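Side-chain contacts in putative prolyl-tRNA synthetase (Leishmania major, PDB 5XIL), which probably joins L-proline to tRNA(Pro) at the expense of ATP, yielding L-prolyl-tRNA(Pro), AMP and diphosphate for protein synthesis: residues Tyr116-Tyr119 with Ala120-Ile123; Cys163-Lys167 with Ala168-Ala172; Asn345-Val349 with Lys350-Leu354; Ala392-Leu395 with Glu396-His399; Glu422-Pro425 with Thr426-Lys430. All coordinates share one frame; numbering follows the deposited sequence.

The chain is the C-terminal piece of a longer protein. It holds the class II synthetase core, an anticodon-binding domain and a C-terminal zinc-binding domain. Contacts 1 and 2 are neighbours in the core, where I123 CD1 lies 4.2 Å from A164 CB. Contacts 3 and 4 meet at the anticodon-binding domain, with L354 CD1 3.6 Å from L395 CD2. The centres of contacts 1 and 3 are about 50 Å apart, on opposite sides of the chain's centre. Contact 5 stands apart in the C-terminal domain, its centre about 37 Å from that of contact 4. The R429 side chain there is about 7 Å from a bound magnesium ion. Contacts 1 to 4 lie away from the annotated sites.

Contact 1. Residues Tyr116-Tyr119 with Ala120-Ile123; sequences YPYY and AKWI
The last turn of helix 111-122, in the class II synthetase core, sets Y118 and Y119 against W122. Y118 CB sits over the indole face as a CH-pi contact. It is 3.7 Å from the centroid of the W122 six-membered ring and only 10° off the ring normal. W122 CG lies beside its own backbone N (chi1 -64°), which swings the indole back along the helix toward Y118. The phenol ring of Y118 is turned 51° from the indole plane, so the two rings meet obliquely. Y119 comes to another part of the indole, with CD1 4.1 Å from W122 CZ3. I123 leaves the helical conformation, but its N still bonds to Y119 O at 2.9 Å. Its side chain runs alongside the same carbonyl, with CD1 3.4 Å from Y119 O. The polar ends look elsewhere. Y119 OH bonds to H162 O. Y118 OH bonds to Y29 O of the second subunit, and W122 NE1 and K121 NZ both reach E28 of that subunit, the latter as a salt bridge. R39 of that subunit adds a cation-pi contact to W122. The arrangement is that of a core helix end lying at the dimer interface of a class II synthetase.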
loop_
_atom_site.group_PDB
_atom_site.type_symbol
_atom_site.label_atom_id
_atom_site.label_comp_id
_atom_site.label_asym_id
_atom_site.label_seq_id
_atom_site.Cartn_x
_atom_site.Cartn_y
_atom_site.Cartn_z
ATOM N N TYR A 116 -18.387 13.547 -4.729
ATOM C CA TYR A 116 -19.806 13.376 -4.557
ATOM C C TYR A 116 -20.630 13.632 -5.837
ATOM O O TYR A 116 -21.690 13.000 -6.021
ATOM C CB TYR A 116 -20.290 14.149 -3.343
ATOM C CG TYR A 116 -19.775 13.586 -2.001
ATOM C CD1 TYR A 116 -18.967 12.418 -1.930
ATOM C CD2 TYR A 116 -20.032 14.250 -0.797
ATOM C CE1 TYR A 116 -18.495 11.939 -0.698
ATOM C CE2 TYR A 116 -19.603 13.739 0.442
ATOM C CZ TYR A 116 -18.818 12.603 0.510
ATOM O OH TYR A 116 -18.342 12.101 1.758
ATOM N N PRO A 117 -20.086 14.420 -6.766
ATOM C CA PRO A 117 -20.751 14.452 -8.093
ATOM C C PRO A 117 -20.702 13.093 -8.756
ATOM O O PRO A 117 -21.655 12.711 -9.440
ATOM C CB PRO A 117 -19.926 15.492 -8.880
ATOM C CG PRO A 117 -19.402 16.426 -7.822
ATOM C CD PRO A 117 -19.153 15.553 -6.592
ATOM N N TYR A 118 -19.587 12.354 -8.621
ATOM C CA TYR A 118 -19.545 11.035 -9.169
ATOM C C TYR A 118 -20.473 10.081 -8.467
ATOM O O TYR A 118 -21.058 9.201 -9.132
ATOM C CB TYR A 118 -18.072 10.495 -9.324
ATOM C CG TYR A 118 -17.388 11.249 -10.423
ATOM C CD1 TYR A 118 -16.835 12.497 -10.195
ATOM C CD2 TYR A 118 -17.409 10.764 -11.730
ATOM C CE1 TYR A 118 -16.295 13.275 -11.231
ATOM C CE2 TYR A 118 -16.841 11.502 -12.779
ATOM C CZ TYR A 118 -16.283 12.776 -12.525
ATOM O OH TYR A 118 -15.703 13.540 -13.568
ATOM N N TYR A 119 -20.608 10.203 -7.148
ATOM C CA TYR A 119 -21.534 9.385 -6.411
ATOM C C TYR A 119 -22.949 9.586 -7.012
ATOM O O TYR A 119 -23.719 8.655 -7.163
ATOM C CB TYR A 119 -21.526 9.744 -4.912
ATOM C CG TYR A 119 -20.408 9.039 -4.138
ATOM C CD1 TYR A 119 -19.136 8.886 -4.710
ATOM C CD2 TYR A 119 -20.613 8.516 -2.861
ATOM C CE1 TYR A 119 -18.096 8.253 -3.998
ATOM C CE2 TYR A 119 -19.562 7.878 -2.136
ATOM C CZ TYR A 119 -18.331 7.749 -2.740
ATOM O OH TYR A 119 -17.268 7.110 -2.147
ATOM N N ALA A 120 -23.288 10.828 -7.287
ATOM C CA ALA A 120 -24.603 11.146 -7.896
ATOM C C ALA A 120 -24.740 10.415 -9.229
ATOM O O ALA A 120 -25.747 9.802 -9.477
ATOM C CB ALA A 120 -24.770 12.669 -8.064
ATOM N N LYS A 121 -23.683 10.420 -10.031
ATOM C CA LYS A 121 -23.668 9.772 -11.320
ATOM C C LYS A 121 -23.763 8.239 -11.221
ATOM O O LYS A 121 -24.587 7.602 -11.875
ATOM C CB LYS A 121 -22.425 10.243 -12.081
ATOM C CG LYS A 121 -22.406 9.724 -13.482
ATOM C CD LYS A 121 -21.082 9.880 -14.175
ATOM C CE LYS A 121 -21.060 9.013 -15.448
ATOM N NZ LYS A 121 -20.546 9.820 -16.591
ATOM N N TRP A 122 -23.002 7.649 -10.314
ATOM C CA TRP A 122 -22.950 6.225 -10.183
ATOM C C TRP A 122 -24.156 5.681 -9.518
ATOM O O TRP A 122 -24.472 4.544 -9.706
ATOM C CB TRP A 122 -21.713 5.798 -9.377
ATOM C CG TRP A 122 -20.424 6.144 -10.065
ATOM C CD1 TRP A 122 -20.195 6.128 -11.401
ATOM C CD2 TRP A 122 -19.151 6.464 -9.435
ATOM N NE1 TRP A 122 -18.879 6.480 -11.659
ATOM C CE2 TRP A 122 -18.217 6.662 -10.467
ATOM C CE3 TRP A 122 -18.735 6.642 -8.094
ATOM C CZ2 TRP A 122 -16.855 6.992 -10.211
ATOM C CZ3 TRP A 122 -17.393 6.989 -7.844
ATOM C CH2 TRP A 122 -16.475 7.172 -8.876
ATOM N N ILE A 123 -24.859 6.468 -8.719
ATOM C CA ILE A 123 -26.013 5.887 -8.043
ATOM C C ILE A 123 -27.249 6.192 -8.917
ATOM O O ILE A 123 -27.866 7.240 -8.792
ATOM C CB ILE A 123 -26.180 6.397 -6.631
ATOM C CG1 ILE A 123 -25.046 5.928 -5.729
ATOM C CG2 ILE A 123 -27.508 6.007 -6.009
ATOM C CD1 ILE A 123 -24.817 6.824 -4.506
#

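Contact 2. Residues Cys163-Lys167 with Ala168-Ala172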
loop_
_atom_site.group_PDB
_atom_site.type_symbol
_atom_site.label_atom_id
_atom_site.label_comp_id
_atom_site.label_asym_id
_atom_site.label_seq_id
_atom_site.Cartn_x
_atom_site.Cartn_y
_atom_site.Cartn_z
ATOM N N CYS A 163 -18.639 6.410 2.125
ATOM C CA CYS A 163 -19.647 5.420 1.805
ATOM C C CYS A 163 -21.051 6.054 1.753
ATOM O O CYS A 163 -21.340 7.034 2.412
ATOM C CB CYS A 163 -19.602 4.286 2.850
ATOM S SG CYS A 163 -17.913 3.494 2.905
ATOM N N ALA A 164 -21.931 5.399 0.989
ATOM C CA ALA A 164 -23.327 5.799 0.823
ATOM C C ALA A 164 -24.130 4.525 0.842
ATOM O O ALA A 164 -23.827 3.580 0.075
ATOM C CB ALA A 164 -23.500 6.475 -0.521
ATOM N N TRP A 165 -25.140 4.484 1.686
ATOM C CA TRP A 165 -25.960 3.313 1.893
ATOM C C TRP A 165 -27.452 3.685 1.635
ATOM O O TRP A 165 -27.829 4.808 1.827
ATOM C CB TRP A 165 -25.863 2.844 3.340
ATOM C CG TRP A 165 -24.518 2.389 3.770
ATOM C CD1 TRP A 165 -23.467 3.160 4.188
ATOM C CD2 TRP A 165 -24.076 1.033 3.806
ATOM N NE1 TRP A 165 -22.387 2.329 4.488
ATOM C CE2 TRP A 165 -22.739 1.031 4.268
ATOM C CE3 TRP A 165 -24.697 -0.190 3.529
ATOM C CZ2 TRP A 165 -22.011 -0.171 4.474
ATOM C CZ3 TRP A 165 -23.959 -1.368 3.665
ATOM C CH2 TRP A 165 -22.624 -1.342 4.122
ATOM N N ALA A 166 -28.268 2.683 1.366
ATOM C CA ALA A 166 -29.738 2.826 1.264
ATOM C C ALA A 166 -30.443 3.171 2.580
ATOM O O ALA A 166 -31.325 4.035 2.569
ATOM C CB ALA A 166 -30.359 1.558 0.611
ATOM N N LYS A 167 -30.039 2.533 3.687
ATOM C CA LYS A 167 -30.657 2.726 5.001
ATOM C C LYS A 167 -29.739 3.381 6.029
ATOM O O LYS A 167 -28.554 3.137 6.064
ATOM C CB LYS A 167 -31.145 1.407 5.633
ATOM C CG LYS A 167 -32.148 0.600 4.812
ATOM C CD LYS A 167 -33.089 -0.233 5.696
ATOM C CE LYS A 167 -32.384 -1.082 6.743
ATOM N NZ LYS A 167 -31.639 -2.221 6.138
ATOM N N ALA A 168 -30.348 4.121 6.938
ATOM C CA ALA A 168 -29.635 4.777 8.031
ATOM C C ALA A 168 -28.912 3.800 8.931
ATOM O O ALA A 168 -27.815 4.056 9.391
ATOM C CB ALA A 168 -30.606 5.577 8.870
ATOM N N GLU A 169 -29.559 2.682 9.225
ATOM C CA GLU A 169 -28.964 1.684 10.110
ATOM C C GLU A 169 -27.640 1.148 9.596
ATOM O O GLU A 169 -26.708 0.858 10.381
ATOM C CB GLU A 169 -29.943 0.549 10.307
ATOM C CG GLU A 169 -31.168 1.021 11.080
ATOM C CD GLU A 169 -32.272 1.670 10.210
ATOM O OE1 GLU A 169 -32.116 1.857 8.959
ATOM O OE2 GLU A 169 -33.320 2.027 10.812
ATOM N N GLU A 170 -27.574 0.943 8.295
ATOM C CA GLU A 170 -26.412 0.414 7.663
ATOM C C GLU A 170 -25.234 1.378 7.814
ATOM O O GLU A 170 -24.093 0.963 8.095
ATOM C CB GLU A 170 -26.663 0.241 6.183
ATOM C CG GLU A 170 -27.776 -0.817 5.935
ATOM C CD GLU A 170 -28.215 -0.888 4.472
ATOM O OE1 GLU A 170 -28.334 0.148 3.718
ATOM O OE2 GLU A 170 -28.402 -2.037 4.071
ATOM N N CYS A 171 -25.540 2.639 7.554
ATOM C CA CYS A 171 -24.554 3.713 7.574
ATOM C C CYS A 171 -23.994 3.857 9.016
ATOM O O CYS A 171 -22.783 3.828 9.196
ATOM C CB CYS A 171 -25.214 4.977 7.079
ATOM S SG CYS A 171 -24.157 6.453 7.086
ATOM N N ALA A 172 -24.887 3.904 10.018
ATOM C CA ALA A 172 -24.511 4.019 11.432
ATOM C C ALA A 172 -23.683 2.869 11.903
ATOM O O ALA A 172 -22.724 3.055 12.692
ATOM C CB ALA A 172 -25.716 4.154 12.351
HETATM O O HOH W 1 -27.308 0.009 1.005
#
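E170 reaches back from the first turn of helix 168-189 to W165, the last residue of strand 156-165, and to K167 in the turn that follows. Its CB lies over one face of the W165 indole, toward the rim, 3.3 Å from W165 CE3. That is tight packing. CG stands beside the backbone N of E170 (chi1 -64°), and the chain runs extended from there. CG stays 4.0 Å from W165 CE3 and equally near K167 O. CD keeps to the ring margin, 3.7 Å from W165 CE3. At the tip, OE1 accepts from K167 N at 2.9 Å, with an N-H...O angle of 157°. The donor comes from above the carboxylate plane, 38° out of it. Water 1 donates to the same OE1 and accepts from A166 N, bridging the two. E170 OE2 faces K167 NZ in a long salt bridge, which is doubtful because K167 has a second conformer. The bond and the carboxylate's place near the helix start probably favour the charged form. C171 shares the indole with E170: its CA lies over the five-membered ring, and C171 CB is 3.8 Å from W165 CD1. W165 NE1 bonds to E174 further along the helix. K167 O takes weak bonds from E170 N and C171 N. K167 is the N-cap and E170 the third residue of the helix. The E170 carboxylate thus bonds back to the backbone N of the N-cap residue, at the strand-to-helix junction of the class II core.

Contact 3. Residues Asn345-Val349 with Lys350-Leu354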
loop_
_atom_site.group_PDB
_atom_site.type_symbol
_atom_site.label_atom_id
_atom_site.label_comp_id
_atom_site.label_asym_id
_atom_site.label_seq_id
_atom_site.Cartn_x
_atom_site.Cartn_y
_atom_site.Cartn_z
ATOM N N ASN A 345 23.850 2.774 22.297
ATOM C CA ASN A 345 23.149 4.075 22.418
ATOM C C ASN A 345 22.309 4.411 21.168
ATOM O O ASN A 345 21.127 4.849 21.285
ATOM C CB ASN A 345 24.128 5.233 22.666
ATOM C CG ASN A 345 23.418 6.596 22.628
ATOM O OD1 ASN A 345 22.706 7.001 23.591
ATOM N ND2 ASN A 345 23.550 7.272 21.529
ATOM N N HIS A 346 22.924 4.233 20.003
ATOM C CA HIS A 346 22.324 4.470 18.735
ATOM C C HIS A 346 20.986 3.741 18.592
ATOM O O HIS A 346 19.983 4.309 18.200
ATOM C CB HIS A 346 23.278 4.031 17.622
ATOM C CG HIS A 346 22.683 4.063 16.246
ATOM N ND1 HIS A 346 22.544 5.223 15.506
ATOM C CD2 HIS A 346 22.235 3.058 15.447
ATOM C CE1 HIS A 346 22.008 4.934 14.346
ATOM N NE2 HIS A 346 21.822 3.631 14.281
ATOM N N TRP A 347 20.985 2.439 18.860
ATOM C CA TRP A 347 19.748 1.627 18.805
ATOM C C TRP A 347 18.793 1.881 19.964
ATOM O O TRP A 347 17.576 1.698 19.806
ATOM C CB TRP A 347 20.109 0.134 18.706
ATOM C CG TRP A 347 20.839 -0.146 17.360
ATOM C CD1 TRP A 347 22.198 -0.363 17.158
ATOM C CD2 TRP A 347 20.254 -0.099 16.046
ATOM N NE1 TRP A 347 22.449 -0.484 15.841
ATOM C CE2 TRP A 347 21.289 -0.337 15.123
ATOM C CE3 TRP A 347 18.958 0.055 15.571
ATOM C CZ2 TRP A 347 21.074 -0.385 13.746
ATOM C CZ3 TRP A 347 18.730 -0.018 14.168
ATOM C CH2 TRP A 347 19.779 -0.228 13.290
ATOM N N GLU A 348 19.320 2.280 21.119
ATOM C CA GLU A 348 18.492 2.729 22.229
ATOM C C GLU A 348 17.683 3.933 21.831
ATOM O O GLU A 348 16.475 4.006 22.086
ATOM C CB GLU A 348 19.348 3.101 23.438
ATOM C CG GLU A 348 18.544 3.504 24.663
ATOM C CD GLU A 348 19.377 3.446 25.920
ATOM O OE1 GLU A 348 20.107 4.417 26.211
ATOM O OE2 GLU A 348 19.330 2.403 26.587
ATOM N N VAL A 349 18.362 4.890 21.220
ATOM C CA VAL A 349 17.682 6.095 20.832
ATOM C C VAL A 349 16.589 5.849 19.769
ATOM O O VAL A 349 15.539 6.520 19.731
ATOM C CB VAL A 349 18.696 7.137 20.354
ATOM C CG1 VAL A 349 17.946 8.352 19.812
ATOM C CG2 VAL A 349 19.597 7.540 21.542
ATOM N N LYS A 350 16.842 4.866 18.888
ATOM C CA LYS A 350 15.880 4.480 17.856
ATOM C C LYS A 350 14.753 3.736 18.443
ATOM O O LYS A 350 13.668 3.717 17.875
ATOM C CB LYS A 350 16.523 3.668 16.739
ATOM C CG LYS A 350 17.451 4.497 15.870
ATOM C CD LYS A 350 18.267 3.678 14.884
ATOM C CE LYS A 350 17.381 3.102 13.806
ATOM N NZ LYS A 350 16.911 4.258 12.967
ATOM N N GLY A 351 14.972 3.094 19.588
ATOM C CA GLY A 351 13.912 2.380 20.237
ATOM C C GLY A 351 13.719 0.951 19.806
ATOM O O GLY A 351 12.623 0.416 19.993
ATOM N N VAL A 352 14.775 0.292 19.323
ATOM C CA VAL A 352 14.686 -1.104 18.944
ATOM C C VAL A 352 14.196 -1.871 20.141
ATOM O O VAL A 352 14.713 -1.649 21.179
ATOM C CB VAL A 352 16.016 -1.739 18.568
ATOM C CG1 VAL A 352 15.720 -3.148 18.041
ATOM C CG2 VAL A 352 16.689 -0.917 17.528
ATOM N N PRO A 353 13.132 -2.651 20.015
ATOM C CA PRO A 353 12.560 -3.299 21.186
ATOM C C PRO A 353 13.549 -4.180 22.031
ATOM O O PRO A 353 13.477 -4.171 23.272
ATOM C CB PRO A 353 11.485 -4.155 20.566
ATOM C CG PRO A 353 10.957 -3.382 19.424
ATOM C CD PRO A 353 12.166 -2.662 18.903
ATOM N N LEU A 354 14.412 -4.938 21.347
ATOM C CA LEU A 354 15.304 -5.887 22.047
ATOM C C LEU A 354 16.690 -5.739 21.519
ATOM O O LEU A 354 16.912 -5.573 20.284
ATOM C CB LEU A 354 14.850 -7.314 21.825
ATOM C CG LEU A 354 13.510 -7.773 22.378
ATOM C CD1 LEU A 354 13.161 -9.175 21.977
ATOM C CD2 LEU A 354 13.456 -7.537 23.869
#
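W347 O receives V352 N at 3.2 Å and G351 N at 3.0 Å, so one carbonyl takes two donors as helix 340-350 ends. The V352 bond is fairly straight, with an N-H...O angle of 158°. G351 N also makes a weak bond to E348 O. G351 has a positive phi of 88°, a conformation readily reached by glycine. Just before this turn, K350 N still bonds to H346 O. The K350 side chain runs alongside two aromatic rings, pointing the same way as both. Its CD is 3.6 Å from H346 NE2, a CH-pi contact that lies off-centre on the imidazole. Its CE is 3.4 Å from W347 CZ3. The bonds of V352 N to W347 O and G351 N to E348 O make a Schellman motif with G351 at C-prime. The motif turns the chain toward strand 354-358 of the anticodon-binding domain. H346 and W347 also pack on each other, with H346 CD2 3.5 Å above the indole plane of W347, toward its rim. The bends near the end of the K350 chain carry NZ past the rings to A24 O and into a salt bridge with E25, while W41 gives it a cation-pi partner. W347 NE1 bonds to D333 OD2.

Contact 4. Residues Ala392-Leu395 with Glu396-His399; sequences AALL and EDVH
E396 CG lies beside its backbone N (chi1 -77°), 3.7 Å from A392 O; the bend at chi2 then turns the carboxylate aside. V398 has its CG1 anti to the backbone N (chi1 167°). This leaves V398 CG2 beside the N, 3.2 Å from L394 O one turn back. Both residues belong to the long helix 387-412, in its regular alpha-helical part. V398 N bonds to the same L394 O at 2.8 Å, so that carbonyl has a donor and a methyl close by. E396 N bonds to A392 O and D397 N to A393 O in the same i to i+4 pattern. The L394 side chain ends near V398, with CD1 4.5 Å from V398 CG2, a loose apolar contact. This apolar side of the helix lies on the sheet of the anticodon-binding domain and the loop leading into it: L394 touches L354 and V370, V398 touches V372, and L395 rests on P353 and L354. E396 turns to a different partner, a salt bridge from OE1 to R287. Water 2 sits between E396 OE2 and L395 O, but its distance to the carboxylate is too short to trust. L395 O is gripped more surely by H399 N, at 3.1 Å with a nearly straight N-H...O angle of 172°.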
loop_
_atom_site.group_PDB
_atom_site.type_symbol
_atom_site.label_atom_id
_atom_site.label_comp_id
_atom_site.label_asym_id
_atom_site.label_seq_id
_atom_site.Cartn_x
_atom_site.Cartn_y
_atom_site.Cartn_z
ATOM N N ALA A 392 10.161 -14.222 19.775
ATOM C CA ALA A 392 8.877 -13.731 19.298
ATOM C C ALA A 392 7.922 -13.612 20.454
ATOM O O ALA A 392 7.106 -12.638 20.518
ATOM C CB ALA A 392 8.321 -14.638 18.224
ATOM N N ALA A 393 7.970 -14.542 21.414
ATOM C CA ALA A 393 7.088 -14.389 22.569
ATOM C C ALA A 393 7.473 -13.218 23.447
ATOM O O ALA A 393 6.594 -12.523 23.996
ATOM C CB ALA A 393 6.927 -15.662 23.408
ATOM N N LEU A 394 8.762 -13.001 23.631
ATOM C CA LEU A 394 9.192 -11.857 24.369
ATOM C C LEU A 394 8.738 -10.512 23.694
ATOM O O LEU A 394 8.362 -9.563 24.414
ATOM C CB LEU A 394 10.676 -11.837 24.480
ATOM C CG LEU A 394 11.303 -10.709 25.237
ATOM C CD1 LEU A 394 10.618 -10.422 26.563
ATOM C CD2 LEU A 394 12.781 -11.091 25.429
ATOM N N LEU A 395 8.811 -10.477 22.379
ATOM C CA LEU A 395 8.250 -9.298 21.639
ATOM C C LEU A 395 6.737 -9.141 21.862
ATOM O O LEU A 395 6.220 -8.021 21.933
ATOM C CB LEU A 395 8.573 -9.393 20.174
ATOM C CG LEU A 395 10.025 -9.159 19.847
ATOM C CD1 LEU A 395 10.225 -9.674 18.399
ATOM C CD2 LEU A 395 10.501 -7.706 20.032
ATOM N N GLU A 396 5.977 -10.213 22.040
ATOM C CA GLU A 396 4.564 -10.046 22.313
ATOM C C GLU A 396 4.366 -9.547 23.709
ATOM O O GLU A 396 3.454 -8.761 23.966
ATOM C CB GLU A 396 3.777 -11.353 22.039
ATOM C CG GLU A 396 3.550 -11.570 20.574
ATOM C CD GLU A 396 2.564 -10.539 19.984
ATOM O OE1 GLU A 396 1.346 -10.666 20.194
ATOM O OE2 GLU A 396 2.986 -9.584 19.314
ATOM N N ASP A 397 5.193 -10.004 24.664
ATOM C CA ASP A 397 5.128 -9.466 26.012
ATOM C C ASP A 397 5.495 -7.985 26.058
ATOM O O ASP A 397 4.863 -7.204 26.791
ATOM C CB ASP A 397 6.015 -10.262 26.986
ATOM C CG ASP A 397 5.936 -9.716 28.357
ATOM O OD1 ASP A 397 4.855 -9.778 28.993
ATOM O OD2 ASP A 397 6.937 -9.133 28.761
ATOM N N VAL A 398 6.509 -7.613 25.312
ATOM C CA VAL A 398 6.846 -6.217 25.187
ATOM C C VAL A 398 5.617 -5.376 24.724
ATOM O O VAL A 398 5.339 -4.334 25.375
ATOM C CB VAL A 398 8.009 -5.992 24.253
ATOM C CG1 VAL A 398 8.125 -4.478 23.885
ATOM C CG2 VAL A 398 9.319 -6.507 24.870
ATOM N N HIS A 399 4.951 -5.797 23.663
ATOM C CA HIS A 399 3.703 -5.112 23.255
ATOM C C HIS A 399 2.730 -4.968 24.430
ATOM O O HIS A 399 2.225 -3.841 24.734
ATOM C CB HIS A 399 2.971 -5.832 22.143
ATOM C CG HIS A 399 1.715 -5.145 21.715
ATOM N ND1 HIS A 399 1.723 -4.094 20.805
ATOM C CD2 HIS A 399 0.440 -5.252 22.154
ATOM C CE1 HIS A 399 0.490 -3.632 20.665
ATOM N NE2 HIS A 399 -0.300 -4.282 21.501
HETATM O O HOH W 2 4.779 -7.937 19.465
#

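Contact 5. Residues Glu422-Pro425 with Thr426-Lys430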
loop_
_atom_site.group_PDB
_atom_site.type_symbol
_atom_site.label_atom_id
_atom_site.label_comp_id
_atom_site.label_asym_id
_atom_site.label_seq_id
_atom_site.Cartn_x
_atom_site.Cartn_y
_atom_site.Cartn_z
ATOM N N GLU A 422 -12.231 22.882 41.288
ATOM C CA GLU A 422 -11.144 21.933 41.091
ATOM C C GLU A 422 -10.786 21.695 39.623
ATOM O O GLU A 422 -9.817 20.964 39.343
ATOM C CB GLU A 422 -11.446 20.609 41.840
ATOM C CG GLU A 422 -12.650 19.817 41.381
ATOM C CD GLU A 422 -12.949 18.573 42.227
ATOM O OE1 GLU A 422 -12.096 18.226 43.107
ATOM O OE2 GLU A 422 -13.994 17.927 42.017
ATOM N N PHE A 423 -11.542 22.308 38.715
ATOM C CA PHE A 423 -11.408 22.076 37.253
ATOM C C PHE A 423 -10.095 22.607 36.724
ATOM O O PHE A 423 -9.261 21.835 36.239
ATOM C CB PHE A 423 -12.565 22.756 36.521
ATOM C CG PHE A 423 -12.725 22.349 35.054
ATOM C CD1 PHE A 423 -11.994 22.967 34.069
ATOM C CD2 PHE A 423 -13.627 21.339 34.718
ATOM C CE1 PHE A 423 -12.139 22.583 32.730
ATOM C CE2 PHE A 423 -13.799 20.927 33.412
ATOM C CZ PHE A 423 -13.063 21.572 32.407
ATOM N N VAL A 424 -9.843 23.897 36.834
ATOM C CA VAL A 424 -8.566 24.419 36.332
ATOM C C VAL A 424 -7.308 23.926 37.062
ATOM O O VAL A 424 -6.276 23.688 36.455
ATOM C CB VAL A 424 -8.535 25.952 36.218
ATOM C CG1 VAL A 424 -7.158 26.466 35.819
ATOM C CG2 VAL A 424 -9.535 26.382 35.135
ATOM N N PRO A 425 -7.381 23.762 38.360
ATOM C CA PRO A 425 -6.224 23.094 39.032
ATOM C C PRO A 425 -5.914 21.667 38.557
ATOM O O PRO A 425 -4.736 21.332 38.445
ATOM C CB PRO A 425 -6.644 23.064 40.469
ATOM C CG PRO A 425 -7.485 24.317 40.569
ATOM C CD PRO A 425 -8.294 24.366 39.330
ATOM N N THR A 426 -6.938 20.922 38.210
ATOM C CA THR A 426 -6.786 19.646 37.551
ATOM C C THR A 426 -6.130 19.739 36.208
ATOM O O THR A 426 -5.185 18.989 35.907
ATOM C CB THR A 426 -8.120 18.895 37.545
ATOM O OG1 THR A 426 -8.583 18.795 38.878
ATOM C CG2 THR A 426 -7.958 17.490 36.973
ATOM N N LEU A 427 -6.584 20.660 35.365
ATOM C CA LEU A 427 -5.891 20.900 34.158
ATOM C C LEU A 427 -4.414 21.205 34.435
ATOM O O LEU A 427 -3.567 20.696 33.715
ATOM C CB LEU A 427 -6.468 22.099 33.392
ATOM C CG LEU A 427 -7.914 21.942 32.968
ATOM C CD1 LEU A 427 -8.223 23.297 32.314
ATOM C CD2 LEU A 427 -8.133 20.748 32.018
ATOM N N ASN A 428 -4.145 22.060 35.408
ATOM C CA ASN A 428 -2.815 22.439 35.693
ATOM C C ASN A 428 -1.959 21.317 36.248
ATOM O O ASN A 428 -0.743 21.429 36.235
ATOM C CB ASN A 428 -2.756 23.624 36.614
ATOM C CG ASN A 428 -3.196 24.901 35.933
ATOM O OD1 ASN A 428 -3.131 25.029 34.721
ATOM N ND2 ASN A 428 -3.580 25.881 36.745
ATOM N N ARG A 429 -2.590 20.188 36.550
ATOM C CA ARG A 429 -1.869 19.011 37.004
ATOM C C ARG A 429 -1.596 18.108 35.789
ATOM O O ARG A 429 -1.202 16.953 35.944
ATOM C CB ARG A 429 -2.678 18.255 38.057
ATOM C CG ARG A 429 -2.354 18.651 39.489
ATOM C CD ARG A 429 -2.933 17.656 40.481
ATOM N NE ARG A 429 -4.374 17.825 40.649
ATOM C CZ ARG A 429 -4.934 18.820 41.330
ATOM N NH1 ARG A 429 -4.176 19.740 41.909
ATOM N NH2 ARG A 429 -6.254 18.895 41.430
ATOM N N LYS A 430 -1.808 18.647 34.586
ATOM C CA LYS A 430 -1.602 17.924 33.378
ATOM C C LYS A 430 -2.484 16.662 33.272
ATOM O O LYS A 430 -2.014 15.581 32.824
ATOM C CB LYS A 430 -0.136 17.582 33.203
ATOM C CG LYS A 430 0.707 18.854 33.071
ATOM C CD LYS A 430 2.164 18.461 32.806
ATOM C CE LYS A 430 3.084 19.660 32.948
ATOM N NZ LYS A 430 3.055 20.131 34.393
#
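E422 O accepts two hydrogen bonds from T426. T426 N donates to E422 O at 3.1 Å. T426 OG1 donates to E422 O at 2.5 Å, a length so short that its exact value is doubtful. OG1 lies beside the backbone N of T426 (chi1 -55°), which points the hydroxyl down the helix to the carbonyl one turn back. The next bonds are ordinary helix bonds: L427 N to F423 O, and N428 N to V424 O. Apolar contacts follow. L427 CD1 lies 4.0 Å from F423 CE1, the two side chains meeting at a slant, and L427 CD1 is 4.4 Å from V424 CG2. F423 and L427 both rest on I433 of strand 432-437, and F423 also stacks on W420. V424 and N428 run side by side, with V424 CG1 3.7 Å from N428 ND2, while N428 OD1 bonds to R510. The last kind is a flat group over a carbonyl. P425 O lies over the centre of the R429 guanidinium, 3.8 Å above its plane. The side chain of E422 is about 4 Å from that of E419, a magnesium ligand seen for this protein, though no ion is bound there in this chain; the R429 side chain is about 7 Å from a bound magnesium ion. The short helix 423-428 forms the crossover of a beta-alpha-beta unit, between the parallel strands 414-416 and 432-437 of the C-terminal zinc-binding domain of the prolyl-tRNA synthetase.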